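Local coordinates for putative cell adhesion protein (Bacteroides fragilis, PDB 4H40) that is probably a fimbrial subunit, a fimbrillin-like protein thought to take part in pilus assembly and cell adhesion, at residues C92-V100 against L120-S128. Numbering follows the deposited sequence.
Sequences CEVDDNGAV and LSPAKALNS
Asp96 and Ala125 carry the one hydrogen bond between residues 92-100 and 120-128: Ala125 N donates to Asp96 O over 2.9 Å, nearly straight at 167°. The same oxygen lies close to Lys124 CA, a CA-H...O contact beside the stronger bond. Next to it the alpha carbons come nearest at Gly98 and Ala123, CA to CA 4.1 Å. Gly98, at positive phi (87°), brings its CA within 3.3 Å of Ala123 O, a second CA-H...O contact. On strand 88-94, just before the turn, Val94 sends CG2 against Ala123, 3.9 Å from Ala123 CB; with CG1 anti to the carbonyl carbon (chi1 -68°), CG2 is the branch that meets this alanine. Ala75 of strand 74-79 touches both side chains, and Arg58 NH2 holds Ala123 O. Thr56 OG1 ties the two segments together, bonded to both Gly98 O and Ala123 N.

The outer side is looser. Asp96 lays its carboxylate beside the Ala125 methyl, OD1 to CB 3.5 Å, without a polar bond between them. The aliphatic part of Lys124 runs past Asn97, CG lying 3.6 Å from Asn97 O, while the ammonium end turns to Glu138 in a salt bridge. Asp95 OD1 steadies the turn from within, accepting Ala99 N at 2.8 Å from above the carboxylate plane and Asn97 N more weakly. The pairing thus sets a 3:5 hairpin between strands 88-94 and 100-102, a type I turn from Asp95 to Gly98 with a G1 beta bulge at Gly98, against an inverse gamma turn, Pro122 to Lys124, centred on Ala123 and entered through the cis Ser121-Pro122 peptide just after strand 113-121, within the beta-rich fimbrillin-like fold.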
ATOM      1  N   CYS B  92     -12.450  26.806  34.433  1.00 87.53           N
ATOM      2  CA  CYS B  92     -13.772  26.267  34.142  1.00 88.35           C
ATOM      3  C   CYS B  92     -14.015  24.984  34.941  1.00 93.15           C
ATOM      4  O   CYS B  92     -13.130  24.513  35.664  1.00 92.02           O
ATOM      5  CB  CYS B  92     -13.946  26.041  32.637  1.00 86.07           C
ATOM      6  SG  CYS B  92     -12.914  24.719  31.942  1.00 86.18           S
ATOM      7  N   GLU B  93     -15.243  24.459  34.845  1.00 91.37           N
ATOM      8  CA  GLU B  93     -15.657  23.211  35.477  1.00 91.88           C
ATOM      9  C   GLU B  93     -16.027  22.251  34.368  1.00 93.14           C
ATOM     10  O   GLU B  93     -16.724  22.643  33.425  1.00 92.18           O
ATOM     11  CB  GLU B  93     -16.808  23.433  36.465  1.00 97.22           C
ATOM     12  CG  GLU B  93     -16.396  24.175  37.731  1.00110.99           C
ATOM     13  CD  GLU B  93     -15.352  23.511  38.612  1.00128.37           C
ATOM     14  OE1 GLU B  93     -15.359  22.265  38.740  1.00117.79           O
ATOM     15  OE2 GLU B  93     -14.534  24.253  39.201  1.00123.18           O
ATOM     16  N   VAL B  94     -15.489  21.024  34.424  1.00 87.58           N
ATOM     17  CA  VAL B  94     -15.725  20.051  33.357  1.00 84.25           C
ATOM     18  C   VAL B  94     -16.282  18.732  33.891  1.00 89.14           C
ATOM     19  O   VAL B  94     -16.219  18.458  35.099  1.00 89.97           O
ATOM     20  CB  VAL B  94     -14.453  19.792  32.499  1.00 83.37           C
ATOM     21  CG1 VAL B  94     -14.076  21.017  31.665  1.00 81.62           C
ATOM     22  CG2 VAL B  94     -13.277  19.304  33.346  1.00 82.93           C
ATOM     23  N   ASP B  95     -16.814  17.915  32.956  1.00 84.80           N
ATOM     24  CA  ASP B  95     -17.275  16.560  33.226  1.00 86.42           C
ATOM     25  C   ASP B  95     -16.037  15.631  33.149  1.00 90.03           C
ATOM     26  O   ASP B  95     -14.934  16.104  32.844  1.00 87.93           O
ATOM     27  CB  ASP B  95     -18.409  16.146  32.245  1.00 88.39           C
ATOM     28  CG  ASP B  95     -18.069  15.995  30.757  1.00 98.88           C
ATOM     29  OD1 ASP B  95     -16.877  16.122  30.396  1.00 95.68           O
ATOM     30  OD2 ASP B  95     -18.998  15.732  29.957  1.00107.85           O
ATOM     31  N   ASP B  96     -16.205  14.321  33.384  1.00 87.74           N
ATOM     32  CA  ASP B  96     -15.076  13.385  33.353  1.00 85.28           C
ATOM     33  C   ASP B  96     -14.444  13.257  31.947  1.00 83.60           C
ATOM     34  O   ASP B  96     -13.294  12.835  31.840  1.00 80.58           O
ATOM     35  CB  ASP B  96     -15.484  12.007  33.914  1.00 89.08           C
ATOM     36  CG  ASP B  96     -15.662  11.958  35.429  1.00105.91           C
ATOM     37  OD1 ASP B  96     -15.465  13.015  36.098  1.00107.14           O
ATOM     38  OD2 ASP B  96     -15.959  10.859  35.957  1.00115.50           O
ATOM     39  N   ASN B  97     -15.152  13.695  30.893  1.00 78.78           N
ATOM     40  CA  ASN B  97     -14.656  13.639  29.520  1.00 74.41           C
ATOM     41  C   ASN B  97     -13.983  14.946  29.085  1.00 75.99           C
ATOM     42  O   ASN B  97     -13.487  15.025  27.964  1.00 74.11           O
ATOM     43  CB  ASN B  97     -15.794  13.273  28.571  1.00 73.24           C
ATOM     44  CG  ASN B  97     -16.261  11.847  28.746  1.00 91.69           C
ATOM     45  OD1 ASN B  97     -17.431  11.590  29.057  1.00 82.57           O
ATOM     46  ND2 ASN B  97     -15.346  10.881  28.608  1.00 82.87           N
ATOM     47  N   GLY B  98     -13.963  15.940  29.966  1.00 73.47           N
ATOM     48  CA  GLY B  98     -13.346  17.235  29.714  1.00 72.26           C
ATOM     49  C   GLY B  98     -14.204  18.289  29.041  1.00 75.69           C
ATOM     50  O   GLY B  98     -13.681  19.321  28.621  1.00 73.18           O
ATOM     51  N   ALA B  99     -15.515  18.054  28.925  1.00 75.09           N
ATOM     52  CA  ALA B  99     -16.437  19.032  28.331  1.00 76.14           C
ATOM     53  C   ALA B  99     -16.887  20.030  29.403  1.00 84.43           C
ATOM     54  O   ALA B  99     -17.153  19.594  30.533  1.00 86.73           O
ATOM     55  CB  ALA B  99     -17.636  18.318  27.738  1.00 77.17           C
ATOM     56  N   VAL B 100     -16.983  21.353  29.080  1.00 80.93           N
ATOM     57  CA  VAL B 100     -17.408  22.331  30.103  1.00 84.00           C
ATOM     58  C   VAL B 100     -18.875  22.078  30.501  1.00 90.13           C
ATOM     59  O   VAL B 100     -19.729  21.824  29.642  1.00 87.84           O
ATOM     60  CB  VAL B 100     -17.141  23.836  29.788  1.00 88.57           C
ATOM     61  CG1 VAL B 100     -15.670  24.082  29.439  1.00 86.52           C
ATOM     62  CG2 VAL B 100     -18.051  24.378  28.690  1.00 88.33           C
ATOM     63  N   LEU B 120      -3.125  17.670  30.225  1.00 60.32           N
ATOM     64  CA  LEU B 120      -3.992  16.804  29.427  1.00 57.24           C
ATOM     65  C   LEU B 120      -4.977  17.677  28.686  1.00 59.13           C
ATOM     66  O   LEU B 120      -5.453  18.673  29.247  1.00 59.49           O
ATOM     67  CB  LEU B 120      -4.755  15.800  30.306  1.00 57.30           C
ATOM     68  CG  LEU B 120      -3.944  14.811  31.098  1.00 61.65           C
ATOM     69  CD1 LEU B 120      -4.676  14.423  32.324  1.00 64.11           C
ATOM     70  CD2 LEU B 120      -3.611  13.575  30.287  1.00 60.41           C
ATOM     71  N   SER B 121      -5.303  17.308  27.448  1.00 52.80           N
ATOM     72  CA  SER B 121      -6.310  18.018  26.660  1.00 52.20           C
ATOM     73  C   SER B 121      -6.990  17.015  25.737  1.00 55.87           C
ATOM     74  O   SER B 121      -6.290  16.369  24.945  1.00 53.08           O
ATOM     75  CB  SER B 121      -5.718  19.191  25.886  1.00 53.36           C
ATOM     76  OG  SER B 121      -6.749  19.887  25.207  1.00 56.02           O
ATOM     77  N   PRO B 122      -8.316  16.770  25.877  1.00 54.72           N
ATOM     78  CA  PRO B 122      -9.300  17.423  26.776  1.00 56.55           C
ATOM     79  C   PRO B 122      -9.016  17.236  28.271  1.00 62.00           C
ATOM     80  O   PRO B 122      -8.273  16.326  28.653  1.00 60.48           O
ATOM     81  CB  PRO B 122     -10.626  16.738  26.399  1.00 57.77           C
ATOM     82  CG  PRO B 122     -10.418  16.255  25.001  1.00 59.68           C
ATOM     83  CD  PRO B 122      -8.989  15.799  24.989  1.00 54.79           C
ATOM     84  N   ALA B 123      -9.638  18.094  29.117  1.00 61.16           N
ATOM     85  CA  ALA B 123      -9.476  18.069  30.575  1.00 63.60           C
ATOM     86  C   ALA B 123     -10.189  16.858  31.195  1.00 69.32           C
ATOM     87  O   ALA B 123     -11.036  17.012  32.087  1.00 71.23           O
ATOM     88  CB  ALA B 123      -9.986  19.372  31.187  1.00 66.13           C
ATOM     89  N   LYS B 124      -9.835  15.649  30.706  1.00 63.94           N
ATOM     90  CA  LYS B 124     -10.401  14.377  31.159  1.00 65.18           C
ATOM     91  C   LYS B 124     -10.042  14.116  32.623  1.00 72.67           C
ATOM     92  O   LYS B 124      -8.998  14.571  33.093  1.00 72.07           O
ATOM     93  CB  LYS B 124      -9.934  13.201  30.272  1.00 64.41           C
ATOM     94  CG  LYS B 124     -10.527  13.211  28.872  1.00 60.91           C
ATOM     95  CD  LYS B 124     -10.270  11.882  28.158  1.00 66.68           C
ATOM     96  CE  LYS B 124     -11.564  11.294  27.662  1.00 73.23           C
ATOM     97  NZ  LYS B 124     -11.435   9.839  27.411  1.00 81.55           N
ATOM     98  N   ALA B 125     -10.917  13.399  33.346  1.00 72.20           N
ATOM     99  CA  ALA B 125     -10.705  13.066  34.753  1.00 74.34           C
ATOM    100  C   ALA B 125      -9.650  11.963  34.916  1.00 77.86           C
ATOM    101  O   ALA B 125      -9.561  11.046  34.091  1.00 76.41           O
ATOM    102  CB  ALA B 125     -12.012  12.635  35.384  1.00 77.65           C
ATOM    103  N   LEU B 126      -8.841  12.069  35.974  1.00 75.61           N
ATOM    104  CA  LEU B 126      -7.805  11.084  36.261  1.00 75.78           C
ATOM    105  C   LEU B 126      -8.433   9.841  36.852  1.00 83.44           C
ATOM    106  O   LEU B 126      -9.347   9.944  37.674  1.00 85.83           O
ATOM    107  CB  LEU B 126      -6.727  11.633  37.208  1.00 76.88           C
ATOM    108  CG  LEU B 126      -5.972  12.871  36.749  1.00 80.10           C
ATOM    109  CD1 LEU B 126      -5.352  13.587  37.919  1.00 83.16           C
ATOM    110  CD2 LEU B 126      -4.937  12.541  35.709  1.00 78.26           C
ATOM    111  N   ASN B 127      -7.955   8.663  36.434  1.00 79.82           N
ATOM    112  CA  ASN B 127      -8.441   7.392  36.954  1.00 81.43           C
ATOM    113  C   ASN B 127      -7.652   7.011  38.228  1.00 87.93           C
ATOM    114  O   ASN B 127      -6.819   7.798  38.699  1.00 86.82           O
ATOM    115  CB  ASN B 127      -8.381   6.297  35.870  1.00 77.65           C
ATOM    116  CG  ASN B 127      -7.015   5.966  35.306  1.00 89.93           C
ATOM    117  OD1 ASN B 127      -5.966   6.219  35.904  1.00 81.85           O
ATOM    118  ND2 ASN B 127      -7.002   5.330  34.152  1.00 79.47           N
ATOM    119  N   SER B 128      -7.936   5.825  38.802  1.00 88.35           N
ATOM    120  CA  SER B 128      -7.305   5.316  40.031  1.00 91.40           C
ATOM    121  C   SER B 128      -5.767   5.210  39.927  1.00 94.74           C
ATOM    122  O   SER B 128      -5.070   5.459  40.912  1.00 95.80           O
ATOM    123  CB  SER B 128      -7.883   3.950  40.391  1.00 97.59           C
ATOM    124  OG  SER B 128      -7.806   3.045  39.302  1.00107.61           O
TER